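Local coordinates for structural polyprotein, VP3 (Israeli acute paralysis virus, PDB 5CDD) that probably serves as a structural protein of the virus shell, being the VP3 piece of the capsid polyprotein, with a jelly-roll domain of the picornavirus-like capsid family, at residues Val126-Arg134 with Asn210-Gly218; Pro63-Trp71 with Gly88-Ser99. All blocks are in the same frame, centred on the assembly; numbering follows the deposited sequence.

How the contacts relate
From the N terminus, a long arm leads to helix 56-60 and strand 64-72. Contact 2 comes first: after a short connection Gly88-Ser99 returns to strand 64-72 and closes a small loop. The chain then runs through helix 122-127 into strand 132-144. Contact 1 closes a longer loop, rich in strands, when Asn210-Gly218 comes back to the start of that strand. The two contacts follow one another and neither nest nor cross. Their centres are about 18 Å apart, yet Met95 and Pro96 of contact 2 pack on Ala127, Trp133, Lys215 and Thr216 of contact 1. Strands 64-72 and 132-144 belong to one antiparallel sheet. Strand 90-92 belongs to the other.

Contact 1. Residues Val126-Arg134 with Asn210-Gly218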
loop_
_atom_site.group_PDB
_atom_site.type_symbol
_atom_site.label_atom_id
_atom_site.label_comp_id
_atom_site.label_asym_id
_atom_site.label_seq_id
_atom_site.Cartn_x
_atom_site.Cartn_y
_atom_site.Cartn_z
ATOM N N VAL B 126 -46.058 -0.477 14.364
ATOM C CA VAL B 126 -44.797 -0.747 13.687
ATOM C C VAL B 126 -44.935 -1.860 12.649
ATOM O O VAL B 126 -44.476 -1.721 11.515
ATOM C CB VAL B 126 -43.701 -1.142 14.707
ATOM C CG1 VAL B 126 -42.428 -1.556 13.985
ATOM C CG2 VAL B 126 -43.422 0.026 15.635
ATOM N N ALA B 127 -45.570 -2.961 13.041
ATOM C CA ALA B 127 -45.760 -4.102 12.150
ATOM C C ALA B 127 -46.438 -3.724 10.837
ATOM O O ALA B 127 -46.296 -4.422 9.832
ATOM C CB ALA B 127 -46.575 -5.178 12.857
ATOM N N ASN B 128 -47.168 -2.617 10.852
ATOM C CA ASN B 128 -47.895 -2.146 9.678
ATOM C C ASN B 128 -47.001 -1.672 8.528
ATOM O O ASN B 128 -47.438 -1.633 7.378
ATOM C CB ASN B 128 -48.846 -1.018 10.098
ATOM C CG ASN B 128 -49.824 -0.639 9.008
ATOM O OD1 ASN B 128 -50.546 -1.488 8.484
ATOM N ND2 ASN B 128 -49.860 0.642 8.665
ATOM N N MET B 129 -45.753 -1.326 8.838
ATOM C CA MET B 129 -44.806 -0.837 7.833
ATOM C C MET B 129 -44.135 -1.936 7.025
ATOM O O MET B 129 -43.572 -1.671 5.963
ATOM C CB MET B 129 -43.687 -0.037 8.496
ATOM C CG MET B 129 -44.125 1.023 9.464
ATOM S SD MET B 129 -42.684 1.700 10.299
ATOM C CE MET B 129 -42.333 3.083 9.279
ATOM N N PHE B 130 -44.176 -3.160 7.536
ATOM C CA PHE B 130 -43.523 -4.278 6.871
ATOM C C PHE B 130 -44.504 -5.297 6.306
ATOM O O PHE B 130 -45.706 -5.205 6.538
ATOM C CB PHE B 130 -42.566 -4.936 7.864
ATOM C CG PHE B 130 -41.642 -3.956 8.535
ATOM C CD1 PHE B 130 -40.506 -3.488 7.882
ATOM C CD2 PHE B 130 -41.939 -3.458 9.800
ATOM C CE1 PHE B 130 -39.678 -2.534 8.478
ATOM C CE2 PHE B 130 -41.120 -2.505 10.405
ATOM C CZ PHE B 130 -39.987 -2.043 9.742
ATOM N N SER B 131 -43.984 -6.268 5.563
ATOM C CA SER B 131 -44.823 -7.294 4.956
ATOM C C SER B 131 -45.047 -8.516 5.839
ATOM O O SER B 131 -46.169 -9.014 5.934
ATOM C CB SER B 131 -44.224 -7.731 3.620
ATOM O OG SER B 131 -44.225 -6.657 2.697
ATOM N N TYR B 132 -43.989 -9.006 6.478
ATOM C CA TYR B 132 -44.112 -10.171 7.347
ATOM C C TYR B 132 -43.448 -9.911 8.689
ATOM O O TYR B 132 -42.542 -9.085 8.793
ATOM C CB TYR B 132 -43.472 -11.402 6.698
ATOM C CG TYR B 132 -43.799 -11.572 5.233
ATOM C CD1 TYR B 132 -42.931 -11.102 4.248
ATOM C CD2 TYR B 132 -44.981 -12.188 4.828
ATOM C CE1 TYR B 132 -43.231 -11.245 2.896
ATOM C CE2 TYR B 132 -45.292 -12.333 3.478
ATOM C CZ TYR B 132 -44.412 -11.859 2.519
ATOM O OH TYR B 132 -44.709 -11.996 1.182
ATOM N N TRP B 133 -43.899 -10.628 9.714
ATOM C CA TRP B 133 -43.355 -10.470 11.056
ATOM C C TRP B 133 -43.075 -11.807 11.730
ATOM O O TRP B 133 -43.438 -12.870 11.226
ATOM C CB TRP B 133 -44.327 -9.682 11.936
ATOM C CG TRP B 133 -45.621 -10.407 12.180
ATOM C CD1 TRP B 133 -46.711 -10.434 11.361
ATOM C CD2 TRP B 133 -45.935 -11.249 13.298
ATOM N NE1 TRP B 133 -47.687 -11.241 11.897
ATOM C CE2 TRP B 133 -47.237 -11.754 13.085
ATOM C CE3 TRP B 133 -45.243 -11.627 14.456
ATOM C CZ2 TRP B 133 -47.862 -12.619 13.989
ATOM C CZ3 TRP B 133 -45.865 -12.489 15.357
ATOM C CH2 TRP B 133 -47.164 -12.974 15.116
ATOM N N ARG B 134 -42.434 -11.724 12.889
ATOM C CA ARG B 134 -42.089 -12.882 13.701
ATOM C C ARG B 134 -41.704 -12.323 15.064
ATOM O O ARG B 134 -40.796 -11.498 15.162
ATOM C CB ARG B 134 -40.901 -13.629 13.094
ATOM C CG ARG B 134 -40.484 -14.856 13.878
ATOM C CD ARG B 134 -39.161 -15.405 13.379
ATOM N NE ARG B 134 -38.738 -16.572 14.147
ATOM C CZ ARG B 134 -39.235 -17.794 13.993
ATOM N NH1 ARG B 134 -40.177 -18.017 13.088
ATOM N NH2 ARG B 134 -38.798 -18.792 14.747
ATOM N N ASN B 210 -46.144 -22.976 11.213
ATOM C CA ASN B 210 -45.495 -23.837 10.233
ATOM C C ASN B 210 -44.906 -22.937 9.152
ATOM O O ASN B 210 -44.504 -23.392 8.081
ATOM C CB ASN B 210 -46.500 -24.830 9.640
ATOM C CG ASN B 210 -47.657 -24.147 8.952
ATOM O OD1 ASN B 210 -48.206 -23.169 9.457
ATOM N ND2 ASN B 210 -48.046 -24.668 7.794
ATOM N N LYS B 211 -44.865 -21.646 9.460
ATOM C CA LYS B 211 -44.310 -20.644 8.565
ATOM C C LYS B 211 -43.186 -19.944 9.310
ATOM O O LYS B 211 -43.169 -19.913 10.539
ATOM C CB LYS B 211 -45.373 -19.619 8.178
ATOM C CG LYS B 211 -46.573 -20.217 7.491
ATOM C CD LYS B 211 -47.599 -19.152 7.166
ATOM C CE LYS B 211 -48.867 -19.779 6.618
ATOM N NZ LYS B 211 -49.449 -20.762 7.581
ATOM N N MET B 212 -42.247 -19.384 8.562
ATOM C CA MET B 212 -41.125 -18.681 9.160
ATOM C C MET B 212 -41.557 -17.299 9.647
ATOM O O MET B 212 -41.078 -16.805 10.670
ATOM C CB MET B 212 -40.007 -18.538 8.138
ATOM C CG MET B 212 -39.397 -19.845 7.697
ATOM S SD MET B 212 -37.944 -19.552 6.686
ATOM C CE MET B 212 -36.672 -20.132 7.787
ATOM N N PHE B 213 -42.466 -16.685 8.897
ATOM C CA PHE B 213 -42.992 -15.365 9.217
ATOM C C PHE B 213 -44.481 -15.354 8.890
ATOM O O PHE B 213 -44.949 -16.155 8.079
ATOM C CB PHE B 213 -42.305 -14.294 8.368
ATOM C CG PHE B 213 -40.806 -14.278 8.483
ATOM C CD1 PHE B 213 -40.183 -13.778 9.621
ATOM C CD2 PHE B 213 -40.016 -14.724 7.427
ATOM C CE1 PHE B 213 -38.793 -13.718 9.706
ATOM C CE2 PHE B 213 -38.628 -14.669 7.501
ATOM C CZ PHE B 213 -38.016 -14.163 8.642
ATOM N N LEU B 214 -45.224 -14.447 9.517
ATOM C CA LEU B 214 -46.656 -14.319 9.268
ATOM C C LEU B 214 -46.938 -12.960 8.637
ATOM O O LEU B 214 -46.169 -12.016 8.815
ATOM C CB LEU B 214 -47.444 -14.464 10.572
ATOM C CG LEU B 214 -47.514 -15.869 11.176
ATOM C CD1 LEU B 214 -48.193 -15.810 12.530
ATOM C CD2 LEU B 214 -48.277 -16.792 10.241
ATOM N N LYS B 215 -48.037 -12.865 7.896
ATOM C CA LYS B 215 -48.394 -11.617 7.236
ATOM C C LYS B 215 -48.721 -10.522 8.243
ATOM O O LYS B 215 -49.022 -10.801 9.401
ATOM C CB LYS B 215 -49.576 -11.846 6.287
ATOM C CG LYS B 215 -49.225 -12.699 5.067
ATOM C CD LYS B 215 -50.371 -12.743 4.058
ATOM C CE LYS B 215 -49.950 -13.405 2.747
ATOM N NZ LYS B 215 -49.617 -14.849 2.898
ATOM N N THR B 216 -48.655 -9.272 7.797
ATOM C CA THR B 216 -48.933 -8.137 8.669
ATOM C C THR B 216 -50.206 -7.386 8.296
ATOM O O THR B 216 -50.463 -6.302 8.816
ATOM C CB THR B 216 -47.760 -7.131 8.653
ATOM O OG1 THR B 216 -47.616 -6.597 7.330
ATOM C CG2 THR B 216 -46.466 -7.808 9.087
ATOM N N ALA B 217 -50.998 -7.962 7.400
ATOM C CA ALA B 217 -52.238 -7.338 6.955
ATOM C C ALA B 217 -53.204 -7.125 8.116
ATOM O O ALA B 217 -53.808 -6.058 8.255
ATOM C CB ALA B 217 -52.894 -8.201 5.880
ATOM N N GLY B 218 -53.340 -8.144 8.957
ATOM C CA GLY B 218 -54.245 -8.043 10.088
ATOM C C GLY B 218 -55.713 -7.851 9.738
ATOM O O GLY B 218 -56.245 -8.531 8.857
#
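Trp133 and Leu214 form an antiparallel hydrogen-bonded pair, with Trp133 N to Leu214 O at 2.8 Å and Leu214 N to Trp133 O at 2.9 Å; Tyr132 and Lys215 are the next, non-hydrogen-bonded pair. The side chains of Trp133 and Leu214 lie side by side on the same face of the sheet. Leu214 CB sits over one indole face, toward its rim, and Leu214 CD1 meets Trp133 CZ2 at 3.5 Å. A chi1 of 65° places the indole over Leu214, toward 210-218, and NE1 makes a weak hydrogen bond to Lys215 O at 2.9 Å. Thr216 CG2 touches the indole edge at CD1. Thr216 CB packs on Ala127 O at 3.3 Å, which brings the end of helix 122-127 against the residue after strand 214-215. Thr216 OG1 also lies against Phe130 O, in a bond modelled too short for its strength to be judged. The Arg134 chain is extended from CG to NE and crosses Phe213 at about a right angle. Arg134 CB meets the ring edge at Phe213 CD1, 3.5 Å away, and NH1 bonds to Met212 O at 2.9 Å. Val270 faces both Ser131 and Tyr132 in a classic beta bulge. Tyr132 OH bonds to Gly163 O of a neighbouring subunit. The contact thus lies at the start of strand 132-144, with strands 214-215 and 267-270 along its two edges, while Phe207 meets the indole edge-to-face.

Contact 2. Residues Pro63-Trp71 with Gly88-Ser99; sequences PAVKHVLTW and GGVIPVGMPCYS
His67 meets Tyr98 through a hydrogen bond between NE2 and OH, 2.7 Å long; either atom could be the donor. The two side chains come from opposite directions and their rings meet rim to rim, with planes 31° apart. Gly88 CA lies over the centre of one imidazole face, 3.5 Å from the ring centroid, in a CH-pi contact. Lys66 CB is over the opposite face, toward the rim, so the ring lies between the two, with Gly88 over its centre. Ile91 CD1 adds an apolar contact at 3.9 Å from His67 CD2. Leu69 CD1 packs on Gly88 O at 3.6 Å.

Further out, the Lys66 chain bends at chi2 (-70°) and chi3 (-65°), which carries NZ past the tyrosine to Cys97 SG, 3.6 Å away. NZ forms a salt bridge with Glu124 and a hydrogen bond to Asp119 O, while Ser99 OG bonds to Asp119 OD2. Pro92 CD sits over the centre of one Tyr98 face, and Trp87 meets the same ring edge-to-face. Lys66 and His67 both face Val260 in a classic beta bulge. The contact therefore joins strand 64-72, paired with strand 255-265, to the loops before and after strand 90-92, with Ile91 the one touching residue of that strand. Helix 122-127 lies beside Cys97 and Tyr98.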
loop_
_atom_site.group_PDB
_atom_site.type_symbol
_atom_site.label_atom_id
_atom_site.label_comp_id
_atom_site.label_asym_id
_atom_site.label_seq_id
_atom_site.Cartn_x
_atom_site.Cartn_y
_atom_site.Cartn_z
ATOM N N PRO B 63 -45.860 -0.954 26.214
ATOM C CA PRO B 63 -47.174 -1.535 26.511
ATOM C C PRO B 63 -48.341 -0.603 26.197
ATOM O O PRO B 63 -48.219 0.620 26.291
ATOM C CB PRO B 63 -47.085 -1.847 28.005
ATOM C CG PRO B 63 -45.613 -2.023 28.239
ATOM C CD PRO B 63 -45.036 -0.895 27.431
ATOM N N ALA B 64 -49.474 -1.193 25.831
ATOM C CA ALA B 64 -50.674 -0.427 25.516
ATOM C C ALA B 64 -51.914 -1.262 25.825
ATOM O O ALA B 64 -51.902 -2.484 25.673
ATOM C CB ALA B 64 -50.669 -0.017 24.048
ATOM N N VAL B 65 -52.981 -0.599 26.262
ATOM C CA VAL B 65 -54.226 -1.285 26.595
ATOM C C VAL B 65 -55.106 -1.495 25.364
ATOM O O VAL B 65 -55.426 -0.546 24.648
ATOM C CB VAL B 65 -55.039 -0.489 27.634
ATOM C CG1 VAL B 65 -56.280 -1.249 28.010
ATOM C CG2 VAL B 65 -54.213 -0.251 28.862
ATOM N N LYS B 66 -55.497 -2.743 25.127
ATOM C CA LYS B 66 -56.347 -3.073 23.994
ATOM C C LYS B 66 -57.771 -3.390 24.444
ATOM O O LYS B 66 -58.726 -3.157 23.702
ATOM C CB LYS B 66 -55.766 -4.265 23.225
ATOM C CG LYS B 66 -54.499 -3.958 22.436
ATOM C CD LYS B 66 -54.776 -3.069 21.226
ATOM C CE LYS B 66 -55.663 -3.760 20.201
ATOM N NZ LYS B 66 -55.897 -2.923 18.991
ATOM N N HIS B 67 -57.913 -3.907 25.662
ATOM C CA HIS B 67 -59.228 -4.259 26.182
ATOM C C HIS B 67 -59.443 -3.932 27.655
ATOM O O HIS B 67 -58.511 -3.953 28.456
ATOM C CB HIS B 67 -59.485 -5.755 25.990
ATOM C CG HIS B 67 -59.283 -6.232 24.589
ATOM N ND1 HIS B 67 -60.026 -5.762 23.529
ATOM C CD2 HIS B 67 -58.417 -7.136 24.073
ATOM C CE1 HIS B 67 -59.626 -6.356 22.418
ATOM N NE2 HIS B 67 -58.650 -7.193 22.721
ATOM N N VAL B 68 -60.693 -3.632 27.990
ATOM C CA VAL B 68 -61.110 -3.346 29.356
ATOM C C VAL B 68 -62.455 -4.058 29.471
ATOM O O VAL B 68 -63.513 -3.449 29.318
ATOM C CB VAL B 68 -61.307 -1.834 29.611
ATOM C CG1 VAL B 68 -61.756 -1.611 31.045
ATOM C CG2 VAL B 68 -60.009 -1.087 29.358
ATOM N N LEU B 69 -62.397 -5.363 29.722
ATOM C CA LEU B 69 -63.586 -6.199 29.829
ATOM C C LEU B 69 -64.335 -6.062 31.151
ATOM O O LEU B 69 -63.814 -5.523 32.128
ATOM C CB LEU B 69 -63.192 -7.663 29.632
ATOM C CG LEU B 69 -62.291 -7.974 28.434
ATOM C CD1 LEU B 69 -61.844 -9.422 28.512
ATOM C CD2 LEU B 69 -63.026 -7.702 27.133
ATOM N N THR B 70 -65.568 -6.561 31.167
ATOM C CA THR B 70 -66.403 -6.529 32.361
ATOM C C THR B 70 -66.745 -7.961 32.753
ATOM O O THR B 70 -67.378 -8.695 31.990
ATOM C CB THR B 70 -67.722 -5.755 32.124
ATOM O OG1 THR B 70 -67.426 -4.410 31.722
ATOM C CG2 THR B 70 -68.551 -5.718 33.401
ATOM N N TRP B 71 -66.307 -8.363 33.939
ATOM C CA TRP B 71 -66.579 -9.703 34.432
ATOM C C TRP B 71 -67.592 -9.595 35.566
ATOM O O TRP B 71 -67.311 -9.022 36.618
ATOM C CB TRP B 71 -65.279 -10.355 34.911
ATOM C CG TRP B 71 -65.433 -11.767 35.389
ATOM C CD1 TRP B 71 -66.454 -12.630 35.101
ATOM C CD2 TRP B 71 -64.509 -12.500 36.203
ATOM N NE1 TRP B 71 -66.223 -13.852 35.685
ATOM C CE2 TRP B 71 -65.036 -13.800 36.366
ATOM C CE3 TRP B 71 -63.286 -12.183 36.809
ATOM C CZ2 TRP B 71 -64.380 -14.786 37.112
ATOM C CZ3 TRP B 71 -62.633 -13.163 37.550
ATOM C CH2 TRP B 71 -63.183 -14.450 37.694
ATOM N N GLY B 88 -61.478 -9.672 22.786
ATOM C CA GLY B 88 -61.033 -9.453 24.152
ATOM C C GLY B 88 -61.235 -10.712 24.967
ATOM O O GLY B 88 -60.332 -11.149 25.680
ATOM N N GLY B 89 -62.412 -11.315 24.845
ATOM C CA GLY B 89 -62.686 -12.570 25.515
ATOM C C GLY B 89 -61.770 -13.529 24.789
ATOM O O GLY B 89 -61.159 -14.436 25.356
ATOM N N VAL B 90 -61.707 -13.283 23.485
ATOM C CA VAL B 90 -60.926 -14.036 22.514
ATOM C C VAL B 90 -59.951 -13.037 21.891
ATOM O O VAL B 90 -60.364 -12.057 21.268
ATOM C CB VAL B 90 -61.804 -14.639 21.399
ATOM C CG1 VAL B 90 -60.940 -15.462 20.456
ATOM C CG2 VAL B 90 -62.898 -15.504 22.003
ATOM N N ILE B 91 -58.659 -13.286 22.068
ATOM C CA ILE B 91 -57.640 -12.389 21.540
ATOM C C ILE B 91 -56.722 -13.032 20.507
ATOM O O ILE B 91 -55.990 -13.975 20.813
ATOM C CB ILE B 91 -56.762 -11.834 22.680
ATOM C CG1 ILE B 91 -57.643 -11.138 23.718
ATOM C CG2 ILE B 91 -55.733 -10.861 22.120
ATOM C CD1 ILE B 91 -56.888 -10.643 24.926
ATOM N N PRO B 92 -56.752 -12.531 19.261
ATOM C CA PRO B 92 -55.892 -13.091 18.216
ATOM C C PRO B 92 -54.431 -12.826 18.575
ATOM O O PRO B 92 -54.019 -11.672 18.715
ATOM C CB PRO B 92 -56.320 -12.323 16.966
ATOM C CG PRO B 92 -57.749 -11.996 17.241
ATOM C CD PRO B 92 -57.714 -11.575 18.688
ATOM N N VAL B 93 -53.656 -13.892 18.741
ATOM C CA VAL B 93 -52.248 -13.750 19.084
ATOM C C VAL B 93 -51.452 -13.365 17.844
ATOM O O VAL B 93 -51.322 -14.156 16.918
ATOM C CB VAL B 93 -51.680 -15.061 19.661
ATOM C CG1 VAL B 93 -50.193 -14.913 19.932
ATOM C CG2 VAL B 93 -52.413 -15.419 20.940
ATOM N N GLY B 94 -50.925 -12.146 17.826
ATOM C CA GLY B 94 -50.156 -11.695 16.681
ATOM C C GLY B 94 -49.762 -10.238 16.808
ATOM O O GLY B 94 -50.434 -9.465 17.494
ATOM N N MET B 95 -48.678 -9.859 16.140
ATOM C CA MET B 95 -48.188 -8.488 16.196
ATOM C C MET B 95 -49.088 -7.494 15.458
ATOM O O MET B 95 -49.271 -6.368 15.915
ATOM C CB MET B 95 -46.760 -8.423 15.645
ATOM C CG MET B 95 -45.952 -7.245 16.165
ATOM S SD MET B 95 -44.182 -7.424 15.857
ATOM C CE MET B 95 -43.900 -6.122 14.663
ATOM N N PRO B 96 -49.656 -7.894 14.303
ATOM C CA PRO B 96 -50.535 -7.000 13.538
ATOM C C PRO B 96 -51.784 -6.617 14.332
ATOM O O PRO B 96 -52.112 -7.256 15.332
ATOM C CB PRO B 96 -50.883 -7.830 12.305
ATOM C CG PRO B 96 -49.689 -8.705 12.135
ATOM C CD PRO B 96 -49.407 -9.136 13.549
ATOM N N CYS B 97 -52.483 -5.580 13.885
ATOM C CA CYS B 97 -53.691 -5.141 14.573
ATOM C C CYS B 97 -54.878 -5.996 14.134
ATOM O O CYS B 97 -54.984 -6.366 12.964
ATOM C CB CYS B 97 -53.967 -3.666 14.277
ATOM S SG CYS B 97 -55.062 -2.896 15.489
ATOM N N TYR B 98 -55.768 -6.307 15.072
ATOM C CA TYR B 98 -56.927 -7.139 14.771
ATOM C C TYR B 98 -58.267 -6.456 15.027
ATOM O O TYR B 98 -59.303 -6.911 14.540
ATOM C CB TYR B 98 -56.853 -8.435 15.582
ATOM C CG TYR B 98 -56.769 -8.213 17.075
ATOM C CD1 TYR B 98 -57.895 -7.846 17.812
ATOM C CD2 TYR B 98 -55.555 -8.346 17.750
ATOM C CE1 TYR B 98 -57.816 -7.616 19.185
ATOM C CE2 TYR B 98 -55.464 -8.117 19.121
ATOM C CZ TYR B 98 -56.598 -7.753 19.831
ATOM O OH TYR B 98 -56.514 -7.522 21.183
ATOM N N SER B 99 -58.248 -5.366 15.785
ATOM C CA SER B 99 -59.479 -4.650 16.097
ATOM C C SER B 99 -59.596 -3.339 15.333
ATOM O O SER B 99 -58.618 -2.611 15.172
ATOM C CB SER B 99 -59.560 -4.372 17.600
ATOM O OG SER B 99 -58.483 -3.556 18.027
#